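Local atomic coordinates of peptidase M3B, oligoendopeptidase F (Enterococcus faecium, PDB entry 2QR4), a protein that probably hydrolyses peptide bonds within short oligopeptides, as a zinc-dependent metallopeptidase of the M3 family. Residues Q6-K11 with A75-L80; A148-F153 with G216-G221; S232-A237 with Y498-F503; V52-A57 with S79-V84; K20-H25 with V88-P93. All coordinates share one frame; numbering follows the deposited sequence.

Contact 1 (Q6-K11 with A75-L80)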
# COMPACT_ATOMS: atom_id res chain seq x y z
N GLN A 6 23.59 8.87 -12.95
CA GLN A 6 24.97 8.43 -13.05
C GLN A 6 25.78 8.99 -11.88
O GLN A 6 26.71 8.34 -11.40
CB GLN A 6 25.58 8.82 -14.40
CG GLN A 6 26.93 8.18 -14.70
CD GLN A 6 28.08 9.16 -14.55
OE1 GLN A 6 28.28 10.03 -15.40
NE2 GLN A 6 28.86 9.01 -13.48
N GLU A 7 25.41 10.18 -11.42
CA GLU A 7 25.97 10.71 -10.18
C GLU A 7 25.42 9.86 -9.05
O GLU A 7 26.13 9.57 -8.07
CB GLU A 7 25.59 12.17 -9.98
CG GLU A 7 25.74 12.67 -8.55
CD GLU A 7 25.62 14.18 -8.43
OE1 GLU A 7 25.06 14.81 -9.36
OE2 GLU A 7 26.10 14.75 -7.42
N PHE A 8 24.16 9.46 -9.20
CA PHE A 8 23.53 8.56 -8.25
C PHE A 8 24.32 7.25 -8.21
O PHE A 8 24.58 6.70 -7.13
CB PHE A 8 22.06 8.28 -8.61
CG PHE A 8 21.41 7.24 -7.73
CD1 PHE A 8 20.68 7.61 -6.60
CD2 PHE A 8 21.55 5.88 -8.01
CE1 PHE A 8 20.11 6.66 -5.78
CE2 PHE A 8 20.99 4.91 -7.18
CZ PHE A 8 20.27 5.30 -6.06
N ASP A 9 24.68 6.74 -9.38
CA ASP A 9 25.43 5.49 -9.46
C ASP A 9 26.73 5.56 -8.66
O ASP A 9 27.11 4.59 -8.00
CB ASP A 9 25.72 5.12 -10.92
CG ASP A 9 24.53 4.45 -11.61
OD1 ASP A 9 23.67 3.88 -10.91
OD2 ASP A 9 24.45 4.50 -12.85
N GLU A 10 27.40 6.71 -8.70
CA GLU A 10 28.68 6.85 -8.02
C GLU A 10 28.44 6.91 -6.53
O GLU A 10 29.18 6.29 -5.77
CB GLU A 10 29.41 8.11 -8.48
CG GLU A 10 29.80 8.08 -9.94
CD GLU A 10 30.12 9.45 -10.49
OE1 GLU A 10 30.96 10.15 -9.90
OE2 GLU A 10 29.51 9.83 -11.52
N LYS A 11 27.40 7.63 -6.12
CA LYS A 11 27.08 7.76 -4.70
C LYS A 11 26.59 6.45 -4.10
O LYS A 11 26.94 6.13 -2.96
CB LYS A 11 26.05 8.87 -4.47
CG LYS A 11 26.51 10.23 -4.98
CD LYS A 11 25.70 11.36 -4.36
CE LYS A 11 26.26 12.70 -4.80
NZ LYS A 11 26.23 13.70 -3.70
N ALA A 75 12.97 4.60 -6.44
CA ALA A 75 13.03 3.21 -6.01
C ALA A 75 14.46 2.81 -5.62
O ALA A 75 14.68 2.25 -4.56
CB ALA A 75 12.50 2.30 -7.11
N ARG A 76 15.45 3.11 -6.46
CA ARG A 76 16.83 2.77 -6.11
C ARG A 76 17.24 3.47 -4.82
O ARG A 76 17.92 2.87 -3.98
CB ARG A 76 17.81 3.08 -7.25
CG ARG A 76 17.60 2.21 -8.48
CD ARG A 76 18.69 2.36 -9.53
NE ARG A 76 18.87 1.12 -10.29
CZ ARG A 76 18.39 0.89 -11.52
NH1 ARG A 76 18.62 -0.29 -12.10
NH2 ARG A 76 17.70 1.82 -12.18
N ALA A 77 16.79 4.70 -4.62
CA ALA A 77 17.16 5.45 -3.42
C ALA A 77 16.45 4.93 -2.18
O ALA A 77 17.01 4.97 -1.08
CB ALA A 77 16.92 6.96 -3.59
N SER A 78 15.23 4.42 -2.34
CA SER A 78 14.53 3.81 -1.21
C SER A 78 15.22 2.53 -0.76
O SER A 78 15.41 2.33 0.44
CB SER A 78 13.05 3.55 -1.50
OG SER A 78 12.40 4.78 -1.75
N SER A 79 15.61 1.68 -1.70
CA SER A 79 16.32 0.44 -1.34
C SER A 79 17.61 0.76 -0.59
O SER A 79 17.89 0.13 0.41
CB SER A 79 16.66 -0.40 -2.57
OG SER A 79 15.50 -0.72 -3.28
N LEU A 80 18.37 1.73 -1.09
CA LEU A 80 19.63 2.15 -0.46
C LEU A 80 19.37 2.61 0.96
O LEU A 80 20.08 2.23 1.88
CB LEU A 80 20.25 3.32 -1.23
CG LEU A 80 21.77 3.52 -1.41
CD1 LEU A 80 22.07 4.98 -1.26
CD2 LEU A 80 22.61 2.70 -0.46
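F8 reaches across to R76 and A77 from a helical turn whose shortest sound polar bond, K11 N to E7 O at 3.0 Å, belongs to the backbone alone; between the two helices the contact itself is purely a matter of packing. With CG set opposite the backbone N (chi1 174°), the phenyl ring stands straight out from its helix and presents its far end to the partner. CZ lands on R76 CB at 3.5 Å, CE2 lies 3.7 Å from the same CB, and CE1 meets A77 CB at 3.9 Å. The ring tip is thus lodged between two consecutive residues, approaching the peptide that joins them as well as their beta carbons. R76 contributes the foot of its side chain. Its extended run from CG to NE then carries the guanidinium away, the plane of that group lying 61° from the plane of the phenyl ring. D9 OD1 remains 5.6 Å from R76 NE, so these opposite charges could attract only at a distance, without pairing. The case illustrates how one aromatic residue can join two helices through carbon contacts. F8 and A77 are buried: helix 33-63 packs against both helices, placing I53 against F8 and A57 against A77, while P458 of the second subunit packs on R76 at the margin.

Contact 2 (A148-F153 with G216-G221); sequences ASSDTF and GTHIKG
S149 faces T217 and H218 where helices 143-160 and 208-228 run nearly antiparallel, their local axes 9.0 Å apart and 156° from parallel. Its CB rests 4.0 Å from T217 CB, with the T217 methyl close by. One bond further out, a chi1 of 78° tucks OG in above the residue's own backbone, which brings it 3.6 Å from H218 N and near the beta carbons of both T217 and H218. S149 OG is bonded to T214 O, one turn earlier on the facing helix, and also accepts from water 1 at 2.7 Å. That water lies in the plane of the H218 imidazole and is bonded to ND1 at 2.9 Å, bridging the two helices. S150 OG also comes within 3.3 Å of H218 ND1, but at an angle too poor for a hydrogen bond. The opposite nitrogen of the ring, NE2, is bonded to Y498 O. Subunit packing lies alongside, for T152 OG1 is hydrogen-bonded to S213 OG of the second subunit and A148 packs on T217 of that same subunit. The example shows a small hydroxyl allowing helices to approach closely while staying polar: S149 OG both gives and accepts a bond, and with partners at each imidazole nitrogen the rotation of the H218 ring is probably fixed.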
# COMPACT_ATOMS: atom_id res chain seq x y z
N ALA A 148 4.88 2.22 1.65
CA ALA A 148 4.47 1.98 0.26
C ALA A 148 3.14 2.66 -0.12
O ALA A 148 3.01 3.22 -1.21
CB ALA A 148 4.41 0.50 -0.05
N SER A 149 2.17 2.63 0.79
CA SER A 149 0.84 3.15 0.46
C SER A 149 0.80 4.68 0.24
O SER A 149 -0.09 5.16 -0.44
CB SER A 149 -0.20 2.70 1.48
OG SER A 149 -0.11 3.48 2.67
N SER A 150 1.74 5.42 0.82
CA SER A 150 1.94 6.84 0.48
C SER A 150 2.36 6.99 -0.97
O SER A 150 1.93 7.91 -1.65
CB SER A 150 3.03 7.50 1.35
OG SER A 150 2.71 7.38 2.71
N ASP A 151 3.24 6.10 -1.42
CA ASP A 151 3.70 6.09 -2.82
C ASP A 151 2.56 5.74 -3.77
O ASP A 151 2.40 6.35 -4.83
CB ASP A 151 4.88 5.15 -2.97
CG ASP A 151 6.09 5.57 -2.10
OD1 ASP A 151 6.26 6.79 -1.84
OD2 ASP A 151 6.89 4.71 -1.67
N THR A 152 1.73 4.78 -3.37
CA THR A 152 0.61 4.37 -4.20
C THR A 152 -0.36 5.53 -4.32
O THR A 152 -0.88 5.81 -5.40
CB THR A 152 -0.09 3.15 -3.59
OG1 THR A 152 0.88 2.13 -3.38
CG2 THR A 152 -1.20 2.62 -4.49
N PHE A 153 -0.58 6.23 -3.21
CA PHE A 153 -1.44 7.39 -3.22
C PHE A 153 -0.92 8.45 -4.18
O PHE A 153 -1.64 8.95 -5.03
CB PHE A 153 -1.54 8.01 -1.83
CG PHE A 153 -2.09 9.39 -1.86
CD1 PHE A 153 -3.46 9.60 -1.94
CD2 PHE A 153 -1.24 10.49 -1.83
CE1 PHE A 153 -3.99 10.88 -1.99
CE2 PHE A 153 -1.76 11.78 -1.88
CZ PHE A 153 -3.14 11.97 -1.96
N GLY A 216 -5.87 4.32 5.17
CA GLY A 216 -6.00 3.31 6.21
C GLY A 216 -4.73 2.52 6.52
O GLY A 216 -4.36 2.34 7.68
N THR A 217 -4.06 2.04 5.47
CA THR A 217 -2.80 1.32 5.67
C THR A 217 -1.75 2.21 6.34
O THR A 217 -1.03 1.79 7.26
CB THR A 217 -2.27 0.80 4.34
OG1 THR A 217 -3.25 -0.05 3.73
CG2 THR A 217 -0.99 0.03 4.56
N HIS A 218 -1.67 3.46 5.88
CA HIS A 218 -0.70 4.42 6.38
C HIS A 218 -0.94 4.63 7.86
O HIS A 218 0.00 4.63 8.66
CB HIS A 218 -0.85 5.78 5.66
CG HIS A 218 0.19 6.77 6.02
ND1 HIS A 218 1.52 6.62 5.64
CD2 HIS A 218 0.13 7.93 6.71
CE1 HIS A 218 2.21 7.65 6.09
NE2 HIS A 218 1.40 8.46 6.74
N ILE A 219 -2.21 4.82 8.22
CA ILE A 219 -2.62 5.02 9.60
C ILE A 219 -2.34 3.79 10.48
O ILE A 219 -1.77 3.92 11.57
CB ILE A 219 -4.09 5.45 9.65
CG1 ILE A 219 -4.17 6.94 9.27
CG2 ILE A 219 -4.69 5.20 11.00
CD1 ILE A 219 -5.52 7.32 8.83
N LYS A 220 -2.67 2.61 9.98
CA LYS A 220 -2.31 1.36 10.63
C LYS A 220 -0.82 1.25 10.97
O LYS A 220 -0.46 0.79 12.05
CB LYS A 220 -2.74 0.16 9.77
CG LYS A 220 -4.05 -0.41 10.20
CD LYS A 220 -4.59 -1.48 9.25
CE LYS A 220 -6.08 -1.66 9.48
NZ LYS A 220 -6.39 -1.48 10.96
N GLY A 221 0.05 1.67 10.05
CA GLY A 221 1.50 1.63 10.28
C GLY A 221 1.96 2.52 11.42
O GLY A 221 2.82 2.11 12.22
O HOH W 1 2.09 4.32 4.00

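Contact 3 (S232-A237 with Y498-F503)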
# COMPACT_ATOMS: atom_id res chain seq x y z
N SER A 232 2.03 5.69 24.11
CA SER A 232 0.65 5.53 24.50
C SER A 232 -0.30 5.79 23.31
O SER A 232 -1.49 5.46 23.38
CB SER A 232 0.33 6.44 25.70
OG SER A 232 0.32 7.79 25.30
N SER A 233 0.23 6.35 22.23
CA SER A 233 -0.57 6.58 21.00
C SER A 233 0.29 7.01 19.83
O SER A 233 1.46 7.41 19.99
CB SER A 233 -1.62 7.68 21.25
OG SER A 233 -0.96 8.94 21.44
N ALA A 234 -0.29 6.99 18.64
CA ALA A 234 0.42 7.41 17.44
C ALA A 234 0.83 8.87 17.55
O ALA A 234 1.94 9.25 17.14
CB ALA A 234 -0.44 7.19 16.22
N ARG A 235 -0.06 9.68 18.11
CA ARG A 235 0.21 11.11 18.25
C ARG A 235 1.38 11.36 19.19
O ARG A 235 2.31 12.09 18.84
CB ARG A 235 -1.04 11.86 18.75
CG ARG A 235 -0.84 13.38 18.77
CD ARG A 235 -2.11 14.12 19.12
NE ARG A 235 -2.54 13.85 20.49
CZ ARG A 235 -3.59 14.45 21.05
NH1 ARG A 235 -4.27 15.35 20.35
NH2 ARG A 235 -3.93 14.18 22.30
N GLU A 236 1.34 10.77 20.38
CA GLU A 236 2.45 10.93 21.31
C GLU A 236 3.72 10.54 20.60
O GLU A 236 4.74 11.22 20.72
CB GLU A 236 2.28 10.06 22.57
CG GLU A 236 3.34 10.31 23.64
CD GLU A 236 3.26 9.34 24.80
OE1 GLU A 236 3.10 9.80 25.95
OE2 GLU A 236 3.35 8.11 24.58
N ALA A 237 3.66 9.47 19.82
CA ALA A 237 4.85 9.03 19.08
C ALA A 237 5.38 10.09 18.11
O ALA A 237 6.57 10.38 18.10
CB ALA A 237 4.59 7.72 18.37
N TYR A 498 1.45 12.28 5.91
CA TYR A 498 2.62 12.64 6.70
C TYR A 498 2.39 11.98 8.05
O TYR A 498 1.90 10.85 8.11
CB TYR A 498 2.73 14.16 6.81
CG TYR A 498 3.14 14.82 5.51
CD1 TYR A 498 2.92 14.20 4.29
CD2 TYR A 498 3.74 16.07 5.51
CE1 TYR A 498 3.29 14.80 3.09
CE2 TYR A 498 4.11 16.69 4.31
CZ TYR A 498 3.88 16.04 3.11
OH TYR A 498 4.25 16.63 1.93
N ASN A 499 2.70 12.67 9.13
CA ASN A 499 2.59 12.06 10.45
C ASN A 499 2.31 13.13 11.51
O ASN A 499 3.20 13.56 12.23
CB ASN A 499 3.88 11.29 10.77
CG ASN A 499 3.74 10.35 11.96
OD1 ASN A 499 2.63 10.10 12.44
ND2 ASN A 499 4.86 9.83 12.44
N TYR A 500 1.07 13.56 11.59
CA TYR A 500 0.73 14.63 12.52
C TYR A 500 1.53 15.89 12.22
O TYR A 500 2.22 16.44 13.08
CB TYR A 500 0.96 14.17 13.94
CG TYR A 500 -0.15 13.29 14.45
CD1 TYR A 500 -1.34 13.84 14.91
CD2 TYR A 500 -0.01 11.91 14.49
CE1 TYR A 500 -2.35 13.04 15.38
CE2 TYR A 500 -1.02 11.11 14.98
CZ TYR A 500 -2.19 11.68 15.42
OH TYR A 500 -3.20 10.89 15.92
N TYR A 501 1.41 16.35 10.99
CA TYR A 501 2.16 17.49 10.51
C TYR A 501 1.32 18.77 10.47
O TYR A 501 1.78 19.82 10.92
CB TYR A 501 2.68 17.17 9.12
CG TYR A 501 3.54 18.20 8.46
CD1 TYR A 501 4.90 18.22 8.67
CD2 TYR A 501 2.99 19.12 7.57
CE1 TYR A 501 5.71 19.14 8.04
CE2 TYR A 501 3.78 20.04 6.93
CZ TYR A 501 5.15 20.05 7.16
OH TYR A 501 5.97 20.96 6.53
N VAL A 502 0.08 18.67 9.96
CA VAL A 502 -0.72 19.89 9.69
C VAL A 502 -1.03 20.81 10.86
O VAL A 502 -1.18 22.01 10.65
CB VAL A 502 -2.07 19.58 8.99
CG1 VAL A 502 -1.85 19.19 7.57
CG2 VAL A 502 -2.83 18.52 9.76
N PHE A 503 -1.16 20.29 12.08
CA PHE A 503 -1.54 21.15 13.21
C PHE A 503 -0.53 22.25 13.41
O PHE A 503 -0.84 23.29 13.98
CB PHE A 503 -1.71 20.37 14.51
CG PHE A 503 -0.42 20.07 15.23
CD1 PHE A 503 -0.09 20.76 16.40
CD2 PHE A 503 0.43 19.06 14.78
CE1 PHE A 503 1.10 20.47 17.09
CE2 PHE A 503 1.62 18.75 15.46
CZ PHE A 503 1.97 19.46 16.61
O HOH W 2 2.74 8.35 14.64
O HOH W 3 -2.96 8.89 18.06
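R235 lies over the ring of Y500 where the capped first turn of helix 234-240 meets the loop leading to helix 503-520, both within the M3 peptidase region. The first shell is a CH-pi contact: R235 CA sits over one face, 3.8 Å from the ring centroid and 25° off its normal. CB continues across the ring at 3.5 Å from Y500 CZ, and CG passes 3.7 Å from CE1, so the aliphatic start of the arginine crosses the tyrosine at about a right angle. A234 adds its CB at 4.2 Å from Y500 CE2. Two waters form the next layer. Water 3 accepts from R235 N and is bonded to Y500 OH at 2.9 Å, while water 2 donates both to A234 O and to N499 OD1, spanning helix and loop a second time. Further out, a bend at chi3 (66°) turns the R235 guanidinium away from the ring toward helix 246-258, where E246 and D250 take it in salt bridges. Y500 itself has a left-handed helical backbone (phi and psi both near 60°), and its N is bonded to E446 of helix 418-454; H450 of that helix meets the ring. In M3 relatives the corresponding loop probably borders the active site. The helix start is positioned by its N-cap residue, S233, whose OG accepts from E236 N at 3.1 Å, and E236 in turn reaches back, its OE2 receiving S232 N at 2.8 Å on the syn side but tilted well out of the carboxylate plane.

Contact 4 (V52-A57 with S79-V84)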
# COMPACT_ATOMS: atom_id res chain seq x y z
N VAL A 52 20.07 12.47 2.39
CA VAL A 52 20.15 13.52 1.38
C VAL A 52 19.75 13.01 -0.00
O VAL A 52 18.91 13.60 -0.66
CB VAL A 52 21.59 14.12 1.33
CG1 VAL A 52 21.86 14.81 0.00
CG2 VAL A 52 21.81 15.08 2.50
N ILE A 53 20.36 11.91 -0.43
CA ILE A 53 19.99 11.24 -1.67
C ILE A 53 18.52 10.81 -1.66
O ILE A 53 17.81 10.98 -2.64
CB ILE A 53 20.86 10.00 -1.86
CG1 ILE A 53 22.34 10.40 -1.96
CG2 ILE A 53 20.44 9.20 -3.09
CD1 ILE A 53 23.25 9.20 -1.93
N TYR A 54 18.06 10.23 -0.56
CA TYR A 54 16.66 9.84 -0.48
C TYR A 54 15.70 11.04 -0.68
O TYR A 54 14.88 11.06 -1.61
CB TYR A 54 16.36 9.14 0.83
CG TYR A 54 14.90 8.82 0.98
CD1 TYR A 54 14.37 7.63 0.48
CD2 TYR A 54 14.04 9.71 1.63
CE1 TYR A 54 13.04 7.33 0.63
CE2 TYR A 54 12.70 9.42 1.77
CZ TYR A 54 12.21 8.23 1.26
OH TYR A 54 10.87 7.94 1.40
N VAL A 55 15.81 12.03 0.20
CA VAL A 55 15.00 13.24 0.14
C VAL A 55 15.00 13.84 -1.27
O VAL A 55 13.95 14.22 -1.80
CB VAL A 55 15.49 14.28 1.17
CG1 VAL A 55 15.08 15.70 0.77
CG2 VAL A 55 14.98 13.91 2.55
N TYR A 56 16.17 13.88 -1.90
CA TYR A 56 16.27 14.43 -3.25
C TYR A 56 15.48 13.63 -4.28
O TYR A 56 14.77 14.21 -5.11
CB TYR A 56 17.73 14.49 -3.70
CG TYR A 56 17.88 14.94 -5.13
CD1 TYR A 56 17.47 16.22 -5.52
CD2 TYR A 56 18.42 14.10 -6.10
CE1 TYR A 56 17.60 16.65 -6.84
CE2 TYR A 56 18.56 14.53 -7.42
CZ TYR A 56 18.15 15.80 -7.78
OH TYR A 56 18.28 16.24 -9.09
N ALA A 57 15.62 12.31 -4.25
CA ALA A 57 14.95 11.47 -5.22
C ALA A 57 13.44 11.50 -5.00
O ALA A 57 12.66 11.46 -5.95
CB ALA A 57 15.47 10.06 -5.12
N SER A 79 15.61 1.68 -1.70
CA SER A 79 16.32 0.44 -1.34
C SER A 79 17.61 0.76 -0.59
O SER A 79 17.89 0.13 0.41
CB SER A 79 16.66 -0.40 -2.57
OG SER A 79 15.50 -0.72 -3.28
N LEU A 80 18.37 1.73 -1.09
CA LEU A 80 19.63 2.15 -0.46
C LEU A 80 19.37 2.61 0.96
O LEU A 80 20.08 2.23 1.88
CB LEU A 80 20.25 3.32 -1.23
CG LEU A 80 21.77 3.52 -1.41
CD1 LEU A 80 22.07 4.98 -1.26
CD2 LEU A 80 22.61 2.70 -0.46
N PHE A 81 18.33 3.43 1.13
CA PHE A 81 17.99 3.98 2.44
C PHE A 81 17.68 2.88 3.45
O PHE A 81 18.24 2.86 4.55
CB PHE A 81 16.82 4.95 2.34
CG PHE A 81 16.67 5.84 3.53
CD1 PHE A 81 17.76 6.54 4.04
CD2 PHE A 81 15.44 5.98 4.15
CE1 PHE A 81 17.62 7.36 5.15
CE2 PHE A 81 15.30 6.81 5.26
CZ PHE A 81 16.38 7.50 5.75
N SER A 82 16.79 1.97 3.08
CA SER A 82 16.48 0.83 3.96
C SER A 82 17.70 -0.04 4.21
O SER A 82 17.90 -0.51 5.32
CB SER A 82 15.30 -0.01 3.43
OG SER A 82 15.44 -0.30 2.06
N LYS A 83 18.53 -0.22 3.19
CA LYS A 83 19.72 -1.03 3.36
C LYS A 83 20.65 -0.38 4.40
O LYS A 83 21.17 -1.06 5.29
CB LYS A 83 20.45 -1.23 2.04
CG LYS A 83 21.68 -2.11 2.20
CD LYS A 83 22.30 -2.51 0.87
CE LYS A 83 23.26 -1.45 0.34
NZ LYS A 83 23.89 -1.87 -0.93
N VAL A 84 20.85 0.93 4.27
CA VAL A 84 21.67 1.70 5.19
C VAL A 84 21.07 1.75 6.60
O VAL A 84 21.75 1.52 7.59
CB VAL A 84 21.90 3.14 4.67
CG1 VAL A 84 22.46 4.03 5.76
CG2 VAL A 84 22.85 3.13 3.48
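Y54 and F81 mark the closest backbone approach, with CA atoms 6.7 Å apart, between two regular helical segments running in opposite directions. Helices 33-63 and 68-87 follow one another through a short connection, making a helical hairpin, and this contact lies part of the way along it. In both aromatic residues CG stands opposite the backbone N (chi1 176° for Y54 and -164° for F81), which sends the two rings out on the same flank of the hairpin. There they form an offset stack, with centroids 5.0 Å apart and planes inclined by 24°. The overlap is partial: F81 CD2 lies over the rim of the tyrosine face, and Y54 CB lies over the rim of the phenyl face. A second layer is made by the aliphatic pair, I53 CD1 reaching L80 CD1 at 4.4 Å. This deeper side is covered by helix 4-18, whose L15 packs on I53 and whose Y12 packs on L80. The hairpin thus exemplifies side chains sorted by depth, with flat rings toward the partly exposed flank and branched chains in the core. Where the rings start from their backbones, Y54 CD1 comes 4.1 Å from F81 CB.

Contact 5 (K20-H25 with V88-P93); sequences KQSEKH and VSWFEP
S22 and H25 receive the indole of W90, which fills the tight, buried half of the contact. S22 OG lies at the indole edge, near the ring plane and 3.2 Å from NE1; its hydrogen bond goes to A87 O, at the C-terminal end of helix 68-87. At the benzo end of the ring, W90 CH2 comes 3.7 Å from H25 C and 3.9 Å from H25 CB. The indole is sent into this position by a chi1 of 55°, which folds CG back over the residue's own main chain, and one of its faces is backed by F91 CB of the next residue. The setting is a tight turn between two consecutive helices of an all-helical region: helix 68-87 ends, a type I beta turn runs from V88 to F91, closed by F91 N to V88 O at 3.3 Å, and helix 91-95 departs. Opposite the turn lies the short helix 22-25, only weakly bonded apart from H25 N to S22 O at 3.0 Å. Its outer side is loose by comparison. K20, E23 and K24 are exposed there, and the CB of K24 points away from the turn. The imidazole of H25 also leaves the indole, turning instead to meet the ring of F42 on helix 33-63.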
# COMPACT_ATOMS: atom_id res chain seq x y z
N LYS A 20 30.30 -1.28 4.53
CA LYS A 20 30.95 -2.51 4.98
C LYS A 20 31.72 -2.28 6.27
O LYS A 20 31.91 -3.20 7.06
CB LYS A 20 31.87 -3.06 3.88
CG LYS A 20 31.09 -3.58 2.67
CD LYS A 20 31.97 -3.74 1.43
CE LYS A 20 31.14 -4.21 0.23
NZ LYS A 20 31.89 -4.09 -1.06
N GLN A 21 32.12 -1.03 6.50
CA GLN A 21 32.86 -0.68 7.71
C GLN A 21 31.96 -0.65 8.95
O GLN A 21 32.43 -0.47 10.07
CB GLN A 21 33.58 0.66 7.52
CG GLN A 21 34.71 0.59 6.48
CD GLN A 21 34.77 1.82 5.59
OE1 GLN A 21 34.81 2.96 6.07
NE2 GLN A 21 34.77 1.60 4.27
N SER A 22 30.66 -0.82 8.74
CA SER A 22 29.70 -0.90 9.84
C SER A 22 30.04 -2.05 10.78
O SER A 22 29.99 -1.90 12.00
CB SER A 22 28.29 -1.11 9.32
OG SER A 22 27.35 -0.94 10.35
N GLU A 23 30.38 -3.19 10.20
CA GLU A 23 30.74 -4.37 10.96
C GLU A 23 31.81 -4.06 12.00
O GLU A 23 31.74 -4.54 13.13
CB GLU A 23 31.23 -5.46 10.02
CG GLU A 23 30.98 -6.86 10.55
CD GLU A 23 29.58 -7.00 11.12
OE1 GLU A 23 28.70 -6.21 10.72
OE2 GLU A 23 29.37 -7.90 11.96
N LYS A 24 32.79 -3.25 11.61
CA LYS A 24 33.91 -2.88 12.48
C LYS A 24 33.53 -2.06 13.70
O LYS A 24 34.22 -2.10 14.72
CB LYS A 24 34.97 -2.10 11.68
CG LYS A 24 35.86 -2.97 10.82
CD LYS A 24 37.23 -2.34 10.63
CE LYS A 24 38.17 -3.29 9.89
NZ LYS A 24 39.60 -2.92 10.08
N HIS A 25 32.45 -1.28 13.62
CA HIS A 25 32.07 -0.43 14.74
C HIS A 25 31.13 -1.15 15.68
O HIS A 25 31.17 -0.95 16.89
CB HIS A 25 31.48 0.89 14.24
CG HIS A 25 32.47 1.72 13.48
ND1 HIS A 25 33.55 2.33 14.09
CD2 HIS A 25 32.56 2.02 12.16
CE1 HIS A 25 34.26 2.97 13.18
NE2 HIS A 25 33.68 2.80 12.00
N VAL A 88 22.67 -0.07 10.12
CA VAL A 88 23.11 0.87 11.14
C VAL A 88 22.14 0.83 12.34
O VAL A 88 22.24 1.60 13.30
CB VAL A 88 23.22 2.27 10.47
CG1 VAL A 88 22.25 3.31 11.04
CG2 VAL A 88 24.65 2.74 10.41
N SER A 89 21.21 -0.13 12.28
CA SER A 89 20.17 -0.25 13.30
C SER A 89 20.65 -0.80 14.65
O SER A 89 19.93 -0.72 15.63
CB SER A 89 19.02 -1.12 12.77
OG SER A 89 19.45 -2.44 12.47
N TRP A 90 21.86 -1.36 14.70
CA TRP A 90 22.41 -1.87 15.96
C TRP A 90 22.84 -0.71 16.87
O TRP A 90 23.02 -0.88 18.08
CB TRP A 90 23.60 -2.78 15.69
CG TRP A 90 24.63 -2.08 14.86
CD1 TRP A 90 24.77 -2.14 13.51
CD2 TRP A 90 25.65 -1.20 15.34
NE1 TRP A 90 25.82 -1.37 13.11
CE2 TRP A 90 26.38 -0.77 14.21
CE3 TRP A 90 26.03 -0.75 16.61
CZ2 TRP A 90 27.45 0.12 14.30
CZ3 TRP A 90 27.10 0.13 16.71
CH2 TRP A 90 27.80 0.56 15.55
N PHE A 91 22.98 0.46 16.27
CA PHE A 91 23.65 1.60 16.89
C PHE A 91 23.01 2.13 18.19
O PHE A 91 23.68 2.18 19.23
CB PHE A 91 23.82 2.70 15.84
CG PHE A 91 24.45 3.95 16.36
CD1 PHE A 91 25.71 3.93 16.92
CD2 PHE A 91 23.79 5.15 16.27
CE1 PHE A 91 26.30 5.09 17.40
CE2 PHE A 91 24.37 6.31 16.74
CZ PHE A 91 25.63 6.28 17.30
N GLU A 92 21.73 2.51 18.14
CA GLU A 92 21.05 3.04 19.33
C GLU A 92 20.84 2.00 20.46
O GLU A 92 21.02 2.30 21.64
CB GLU A 92 19.73 3.69 18.95
CG GLU A 92 19.88 4.82 17.93
CD GLU A 92 18.62 5.67 17.78
OE1 GLU A 92 17.57 5.33 18.38
OE2 GLU A 92 18.67 6.68 17.05
N PRO A 93 20.40 0.79 20.10
CA PRO A 93 20.39 -0.30 21.07
C PRO A 93 21.74 -0.47 21.76
O PRO A 93 21.78 -0.67 22.97
CB PRO A 93 20.05 -1.53 20.22
CG PRO A 93 19.20 -0.94 19.11
CD PRO A 93 19.83 0.38 18.80

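Overall arrangement
From the N terminus, helix 4-18 enters contact 1 and, a short way on, residues 20-25 enter contact 5. The chain returns to complete contact 1 at 75-80 and contact 5 at 88-93, so these two loops cross. Contact 4 is nested within contact 5 and ends on the same helix as contact 1, sharing S79 and L80; together the three bind helices 4-18, 22-25, 33-63 and 68-87 and the turn into helix 91-95 into one bundle. Contact 2 follows in series, joining helix 143-160 to helix 208-228, and like contact 1 it touches the second subunit. Contact 3 then closes the longest loop, and meets contact 2 through the start of the 498-503 segment.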